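Local coordinates for protein putative PLP-dependent aminotransferase (Bacillus cereus ATCC 10987, PDB 3JU7) that probably transfers amino groups between amino-acid and keto substrates by means of pyridoxal phosphate, at residues Ala131-Tyr136 / Glu146-Leu151; Val158-Ala163 / Met173-Asp178; Ala68-Lys73 / Pro92-Trp97. All coordinates share one frame; numbering follows the deposited sequence.

Contact 1 (Ala131-Tyr136 / Glu146-Leu151)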
# COMPACT_ATOMS: atom_id res chain seq x y z
N ALA A 131 -10.28 19.28 -11.22
CA ALA A 131 -9.69 18.06 -11.72
C ALA A 131 -10.58 16.88 -11.38
O ALA A 131 -10.62 15.90 -12.14
CB ALA A 131 -8.30 17.83 -11.15
N ILE A 132 -11.23 16.95 -10.23
CA ILE A 132 -12.02 15.84 -9.70
C ILE A 132 -12.89 16.27 -8.52
O ILE A 132 -12.61 17.26 -7.85
CB ILE A 132 -11.08 14.66 -9.30
CG1 ILE A 132 -11.85 13.33 -9.22
CG2 ILE A 132 -10.23 15.01 -8.08
CD1 ILE A 132 -10.96 12.12 -9.34
N VAL A 133 -13.95 15.52 -8.30
CA VAL A 133 -14.82 15.70 -7.17
C VAL A 133 -14.80 14.40 -6.35
O VAL A 133 -14.97 13.31 -6.90
CB VAL A 133 -16.28 16.02 -7.63
CG1 VAL A 133 -17.23 15.96 -6.46
CG2 VAL A 133 -16.33 17.40 -8.37
N VAL A 134 -14.60 14.53 -5.04
CA VAL A 134 -14.42 13.37 -4.17
C VAL A 134 -15.32 13.54 -2.95
O VAL A 134 -14.90 14.06 -1.91
CB VAL A 134 -12.93 13.23 -3.77
CG1 VAL A 134 -12.67 11.93 -2.96
CG2 VAL A 134 -12.05 13.29 -5.01
N PRO A 135 -16.59 13.13 -3.08
CA PRO A 135 -17.46 13.20 -1.91
C PRO A 135 -17.16 12.05 -0.95
O PRO A 135 -16.59 11.00 -1.35
CB PRO A 135 -18.87 13.06 -2.51
CG PRO A 135 -18.66 12.31 -3.75
CD PRO A 135 -17.29 12.60 -4.26
N TYR A 136 -17.51 12.27 0.31
CA TYR A 136 -17.43 11.23 1.35
C TYR A 136 -18.83 10.82 1.84
O TYR A 136 -19.62 11.66 2.22
CB TYR A 136 -16.58 11.76 2.48
CG TYR A 136 -16.64 11.00 3.77
CD1 TYR A 136 -16.56 9.63 3.81
CD2 TYR A 136 -16.70 11.68 4.98
CE1 TYR A 136 -16.59 8.94 5.02
CE2 TYR A 136 -16.74 11.00 6.19
CZ TYR A 136 -16.69 9.64 6.21
OH TYR A 136 -16.76 8.97 7.44
N GLU A 146 -27.31 10.12 -7.30
CA GLU A 146 -27.96 10.65 -8.51
C GLU A 146 -27.24 11.89 -9.09
O GLU A 146 -26.97 11.94 -10.25
CB GLU A 146 -29.42 11.02 -8.23
N GLU A 147 -26.93 12.87 -8.26
CA GLU A 147 -26.36 14.12 -8.73
C GLU A 147 -24.90 13.93 -9.13
O GLU A 147 -24.40 14.61 -10.02
CB GLU A 147 -26.48 15.22 -7.66
CG GLU A 147 -27.92 15.45 -7.07
CD GLU A 147 -28.89 16.14 -8.03
OE1 GLU A 147 -29.20 15.56 -9.10
OE2 GLU A 147 -29.36 17.26 -7.70
N TYR A 148 -24.23 12.99 -8.47
CA TYR A 148 -22.82 12.68 -8.78
C TYR A 148 -22.73 11.93 -10.10
O TYR A 148 -21.79 12.12 -10.90
CB TYR A 148 -22.17 11.90 -7.62
CG TYR A 148 -21.94 12.83 -6.42
CD1 TYR A 148 -20.97 13.83 -6.46
CD2 TYR A 148 -22.73 12.75 -5.28
CE1 TYR A 148 -20.78 14.71 -5.38
CE2 TYR A 148 -22.55 13.63 -4.20
CZ TYR A 148 -21.59 14.58 -4.25
OH TYR A 148 -21.45 15.45 -3.20
N GLU A 149 -23.74 11.09 -10.34
CA GLU A 149 -23.84 10.41 -11.60
C GLU A 149 -24.04 11.47 -12.68
O GLU A 149 -23.51 11.35 -13.80
CB GLU A 149 -25.00 9.41 -11.55
CG GLU A 149 -25.24 8.65 -12.82
CD GLU A 149 -24.26 7.51 -13.06
OE1 GLU A 149 -23.50 7.13 -12.15
OE2 GLU A 149 -24.28 6.97 -14.19
N GLU A 150 -24.74 12.55 -12.32
CA GLU A 150 -25.01 13.61 -13.27
C GLU A 150 -23.74 14.32 -13.67
O GLU A 150 -23.54 14.63 -14.86
CB GLU A 150 -26.04 14.62 -12.72
CG GLU A 150 -26.73 15.39 -13.81
CD GLU A 150 -27.50 14.47 -14.78
OE1 GLU A 150 -28.23 13.57 -14.30
OE2 GLU A 150 -27.33 14.64 -16.01
N LEU A 151 -22.88 14.56 -12.67
CA LEU A 151 -21.56 15.17 -12.87
C LEU A 151 -20.74 14.32 -13.80
O LEU A 151 -20.09 14.83 -14.72
CB LEU A 151 -20.81 15.39 -11.55
CG LEU A 151 -21.20 16.58 -10.67
CD1 LEU A 151 -20.34 16.62 -9.38
CD2 LEU A 151 -21.12 17.93 -11.46

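Contact 2 (Val158-Ala163 / Met173-Asp178)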
# COMPACT_ATOMS: atom_id res chain seq x y z
N VAL A 158 -15.96 11.75 -10.66
CA VAL A 158 -16.27 11.58 -9.24
C VAL A 158 -15.75 10.25 -8.73
O VAL A 158 -15.96 9.20 -9.34
CB VAL A 158 -17.77 11.57 -9.03
CG1 VAL A 158 -18.06 11.32 -7.55
CG2 VAL A 158 -18.41 12.85 -9.63
N VAL A 159 -15.03 10.32 -7.62
CA VAL A 159 -14.56 9.16 -6.92
C VAL A 159 -15.10 9.35 -5.52
O VAL A 159 -14.75 10.34 -4.81
CB VAL A 159 -13.02 9.04 -6.90
CG1 VAL A 159 -12.61 8.01 -5.85
CG2 VAL A 159 -12.44 8.70 -8.29
N VAL A 160 -15.93 8.40 -5.12
CA VAL A 160 -16.64 8.48 -3.83
C VAL A 160 -15.87 7.73 -2.76
O VAL A 160 -15.60 6.51 -2.92
CB VAL A 160 -18.04 7.87 -3.94
CG1 VAL A 160 -18.72 7.80 -2.56
CG2 VAL A 160 -18.88 8.66 -4.97
N ASP A 161 -15.44 8.45 -1.72
CA ASP A 161 -14.88 7.84 -0.51
C ASP A 161 -16.03 7.31 0.37
O ASP A 161 -16.71 8.05 1.06
CB ASP A 161 -14.03 8.85 0.27
CG ASP A 161 -13.32 8.24 1.48
OD1 ASP A 161 -13.75 7.18 1.98
OD2 ASP A 161 -12.34 8.85 1.97
N ALA A 162 -16.21 6.00 0.32
CA ALA A 162 -17.18 5.29 1.12
C ALA A 162 -16.41 4.31 2.00
O ALA A 162 -16.84 3.19 2.21
CB ALA A 162 -18.18 4.55 0.19
N ALA A 163 -15.25 4.75 2.49
CA ALA A 163 -14.32 3.90 3.25
C ALA A 163 -15.01 3.04 4.30
O ALA A 163 -14.75 1.85 4.38
CB ALA A 163 -13.18 4.73 3.89
N MSE A 173 -30.44 -2.93 -2.10
CA MSE A 173 -29.40 -2.56 -3.03
C MSE A 173 -28.17 -2.18 -2.24
O MSE A 173 -28.28 -1.51 -1.21
CB MSE A 173 -29.87 -1.42 -3.92
CG MSE A 173 -28.78 -0.48 -4.40
SE MSE A 173 -29.48 0.72 -5.73
CE MSE A 173 -28.46 2.28 -5.30
N HIS A 174 -27.00 -2.61 -2.72
CA HIS A 174 -25.75 -2.27 -2.07
C HIS A 174 -25.37 -0.83 -2.44
O HIS A 174 -25.55 -0.40 -3.57
CB HIS A 174 -24.64 -3.24 -2.44
CG HIS A 174 -23.38 -3.01 -1.67
ND1 HIS A 174 -22.34 -2.25 -2.15
CD2 HIS A 174 -23.00 -3.42 -0.44
CE1 HIS A 174 -21.37 -2.21 -1.25
NE2 HIS A 174 -21.75 -2.91 -0.20
N TYR A 175 -24.83 -0.11 -1.47
CA TYR A 175 -24.40 1.25 -1.70
C TYR A 175 -23.40 1.33 -2.85
O TYR A 175 -22.39 0.62 -2.81
CB TYR A 175 -23.73 1.83 -0.46
CG TYR A 175 -23.41 3.26 -0.70
CD1 TYR A 175 -24.40 4.22 -0.61
CD2 TYR A 175 -22.15 3.67 -1.10
CE1 TYR A 175 -24.16 5.52 -0.86
CE2 TYR A 175 -21.89 5.02 -1.37
CZ TYR A 175 -22.92 5.93 -1.25
OH TYR A 175 -22.74 7.28 -1.50
N GLY A 176 -23.71 2.19 -3.83
CA GLY A 176 -22.86 2.47 -4.98
C GLY A 176 -23.23 1.76 -6.28
O GLY A 176 -22.62 2.00 -7.34
N GLN A 177 -24.23 0.90 -6.21
CA GLN A 177 -24.61 0.03 -7.33
C GLN A 177 -24.77 0.84 -8.61
O GLN A 177 -25.42 1.90 -8.59
CB GLN A 177 -25.91 -0.71 -6.99
CG GLN A 177 -26.46 -1.66 -8.10
CD GLN A 177 -25.58 -2.89 -8.28
OE1 GLN A 177 -25.39 -3.65 -7.32
NE2 GLN A 177 -24.99 -3.06 -9.47
N ASP A 178 -24.15 0.37 -9.69
CA ASP A 178 -24.29 0.95 -11.02
C ASP A 178 -23.71 2.35 -11.15
O ASP A 178 -23.91 2.99 -12.16
CB ASP A 178 -25.77 0.95 -11.49
CG ASP A 178 -26.34 -0.47 -11.65
OD1 ASP A 178 -25.56 -1.43 -11.65
OD2 ASP A 178 -27.58 -0.63 -11.75

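Contact 3 (Ala68-Lys73 / Pro92-Trp97)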
# COMPACT_ATOMS: atom_id res chain seq x y z
N ALA A 68 -5.16 5.59 -6.49
CA ALA A 68 -5.22 4.97 -7.80
C ALA A 68 -6.37 5.60 -8.60
O ALA A 68 -6.18 6.06 -9.76
CB ALA A 68 -5.47 3.50 -7.66
N ALA A 69 -7.55 5.61 -7.97
CA ALA A 69 -8.79 6.09 -8.60
C ALA A 69 -8.70 7.57 -9.04
O ALA A 69 -9.02 7.89 -10.17
CB ALA A 69 -10.00 5.84 -7.69
N ILE A 70 -8.23 8.43 -8.17
CA ILE A 70 -8.07 9.86 -8.50
C ILE A 70 -7.05 10.06 -9.63
O ILE A 70 -7.32 10.78 -10.58
CB ILE A 70 -7.63 10.66 -7.25
CG1 ILE A 70 -8.81 10.78 -6.27
CG2 ILE A 70 -7.05 12.06 -7.61
CD1 ILE A 70 -8.40 10.95 -4.84
N GLN A 71 -5.90 9.39 -9.52
CA GLN A 71 -4.86 9.43 -10.56
C GLN A 71 -5.44 8.99 -11.91
O GLN A 71 -5.24 9.67 -12.88
CB GLN A 71 -3.66 8.54 -10.18
CG GLN A 71 -2.56 8.53 -11.23
CD GLN A 71 -1.97 9.91 -11.50
OE1 GLN A 71 -1.85 10.73 -10.60
NE2 GLN A 71 -1.62 10.17 -12.75
N LEU A 72 -6.18 7.88 -11.98
CA LEU A 72 -6.80 7.45 -13.25
C LEU A 72 -7.83 8.44 -13.79
O LEU A 72 -7.88 8.74 -14.97
CB LEU A 72 -7.50 6.08 -13.09
CG LEU A 72 -8.29 5.58 -14.29
CD1 LEU A 72 -7.33 5.30 -15.44
CD2 LEU A 72 -9.12 4.35 -13.92
N LYS A 73 -8.69 8.94 -12.91
CA LYS A 73 -9.90 9.62 -13.32
C LYS A 73 -9.75 11.15 -13.36
O LYS A 73 -10.56 11.81 -13.96
CB LYS A 73 -11.02 9.23 -12.36
CG LYS A 73 -11.54 7.82 -12.64
CD LYS A 73 -12.77 7.45 -11.88
CE LYS A 73 -14.00 8.34 -12.15
NZ LYS A 73 -14.78 8.01 -13.35
N PRO A 92 -8.03 14.03 1.68
CA PRO A 92 -7.18 15.04 1.04
C PRO A 92 -5.73 14.56 0.76
O PRO A 92 -5.10 14.98 -0.23
CB PRO A 92 -7.20 16.23 2.03
CG PRO A 92 -7.63 15.63 3.38
CD PRO A 92 -8.53 14.47 2.99
N LEU A 93 -5.18 13.71 1.63
CA LEU A 93 -3.84 13.17 1.38
C LEU A 93 -3.78 12.43 0.06
O LEU A 93 -2.82 12.58 -0.71
CB LEU A 93 -3.40 12.24 2.50
CG LEU A 93 -3.12 12.96 3.83
CD1 LEU A 93 -2.98 11.92 4.90
CD2 LEU A 93 -1.91 13.96 3.75
N ALA A 94 -4.83 11.65 -0.22
CA ALA A 94 -4.87 10.92 -1.48
C ALA A 94 -4.77 11.92 -2.66
O ALA A 94 -4.02 11.65 -3.61
CB ALA A 94 -6.11 10.09 -1.56
N ALA A 95 -5.44 13.08 -2.56
CA ALA A 95 -5.47 14.06 -3.65
C ALA A 95 -4.09 14.71 -3.85
O ALA A 95 -3.61 14.89 -4.98
CB ALA A 95 -6.55 15.15 -3.43
N ILE A 96 -3.48 15.07 -2.72
CA ILE A 96 -2.20 15.73 -2.70
C ILE A 96 -1.13 14.81 -3.33
O ILE A 96 -0.28 15.29 -4.05
CB ILE A 96 -1.79 16.10 -1.23
CG1 ILE A 96 -2.73 17.15 -0.67
CG2 ILE A 96 -0.39 16.61 -1.19
CD1 ILE A 96 -2.56 17.42 0.86
N TRP A 97 -1.19 13.50 -3.07
CA TRP A 97 -0.25 12.56 -3.68
C TRP A 97 -0.46 12.46 -5.21
O TRP A 97 0.47 12.14 -5.94
CB TRP A 97 -0.37 11.16 -3.06
CG TRP A 97 0.43 10.91 -1.82
CD1 TRP A 97 -0.03 10.96 -0.53
CD2 TRP A 97 1.81 10.51 -1.74
NE1 TRP A 97 0.98 10.64 0.34
CE2 TRP A 97 2.12 10.36 -0.37
CE3 TRP A 97 2.80 10.27 -2.67
CZ2 TRP A 97 3.39 10.00 0.09
CZ3 TRP A 97 4.06 9.88 -2.23
CH2 TRP A 97 4.34 9.76 -0.86

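Contact 1 (Ala131-Tyr136 / Glu146-Leu151)
Y148 reaches from helix 146-153 across to V133, the last residue of strand 130-133, and P135, two residues on in the loop that follows. CB takes no part itself but sets the aim: CG stands anti to the carbonyl carbon and beside the backbone N (chi1 -72°), which lays the ring beside P135. CD1 is the first ring atom to touch, 3.9 Å from P135 CG. Next comes CE1, which meets two neighbours: P135 CG lies 3.6 Å from CE1 over one face, while V133 CG1 approaches CE1 to 3.9 Å at the edge, near the ring plane. Farther out, CZ lies 3.6 Å from P135 CB, and the hydroxyl oxygen OH also rests on P135 CB. The proline thus lies along the outer half of one face, its CG 3.8 Å from the ring centroid and 18° off the normal, a CH-pi contact.

The helix belongs to a beta-alpha-beta unit, in which strand 130-133 leads through it to the neighbouring parallel strand 159-161. Valine, being beta-branched, favours extended backbone, and its two methyls meet different partners: CG1 takes the tyrosine edge, whereas V133 CG2 comes within 4.2 Å of L151 CD1. Leucine, one turn after Y148, extends the apolar side of the helix; L151 also packs on W120 and I123 of helix 116-126.

Contact 2 (Val158-Ala163 / Met173-Asp178)
Y175 meets V160 and A162, and the backbone before and after it is shaped into a type II turn. H174 begins the turn, its carbonyl O accepting Q177 N at 3.2 Å. Y175 follows, with CG anti to the backbone N (chi1 -175°), which extends the ring until CE2 and OH reach A162 and V160. A162 CB lies 4.1 Å from Y175 CE2, approaching obliquely, and V160 CG1 comes to 4.2 Å from Y175 OH at the ring's edge. That hydroxyl is hydrogen-bonded to the carbonyl O of M143. G176 takes a positive phi at the third turn position, where a CB would jam against the preceding carbonyl O. Q177 NE2 then binds D178 OD1 at 2.8 Å and 173°, almost straight but from above the carboxylate plane.

V160 and A162 alternate with D161, whose OD1 accepts A163 N at 2.9 Å, nearly along its C-O axis, in an Asx turn, while OD2 hydrogen-bonds T91 and N1 of the pyridoxal-lysine at position 191, as in fold-type I aminotransferases. No hydrogen bond crosses between the segments: small apolar groups accept the flat tyrosine, its hydroxyl is satisfied by M143, and D161 directs its carboxylate to the cofactor.

Contact 3 (Ala68-Lys73 / Pro92-Trp97)
I70 of helix 62-73 touches A94 and A95 of helix 90-97 through the far end of its longer branch. CG1 is anti to the carbonyl carbon and beside the backbone N (chi1 -72°), and the chain then runs on nearly extended (chi2 154°), which carries CD1 to the neighbouring helix. There I70 CD1 rests 4.1 Å from A94 CB and 4.3 Å from A95 N, so the methyl lies against the helix backbone as well as a side chain. Alanine suits both places: with only a methyl at each, the helices can draw near, the CA atoms of I70 and A95 being 6.9 Å apart. A94 also packs on L66 and M67, one turn or so earlier on I70's own helix.

The larger side chains of 92-97 turn elsewhere. The first torsion of W97 (-86°) starts its indole on a path away from helix 62-73 to the second subunit, where it stacks on F231 and NE1 hydrogen-bonds the carbonyl O of G230; L93 and I96 likewise pack on that subunit, against its G230 and M229.

No hydrogen bond crosses between 68-73 and 92-97. Cohesion here comes from van der Waals contact and burial of apolar surface between a branched side chain and alanines: the I70 methyl contributes non-directional packing, to which A94 on L66 and M67 adds.

Overall arrangement
All three contacts are buried. Contact 1 contains strand 130-133 and contact 2 its parallel neighbour 159-161, the two being joined by probable backbone hydrogen bonds from V159 N to V133 O and from D161 N to P135 O. Alternation along these extended segments separates the layers: V133, P135 and V160 face the tyrosines, whereas I132, V134 and V159 turn to helix 62-73 of contact 3, meeting A69, I70 and K73. The sheet is thus covered on both faces. Aromatic rings carry contacts 1 and 2, but contact 3 rests on an aliphatic side chain against alanines and helix backbone. Contact 2 has the cofactor-binding aspartate in its strand; contact 3 has the second subunit against helix 90-97.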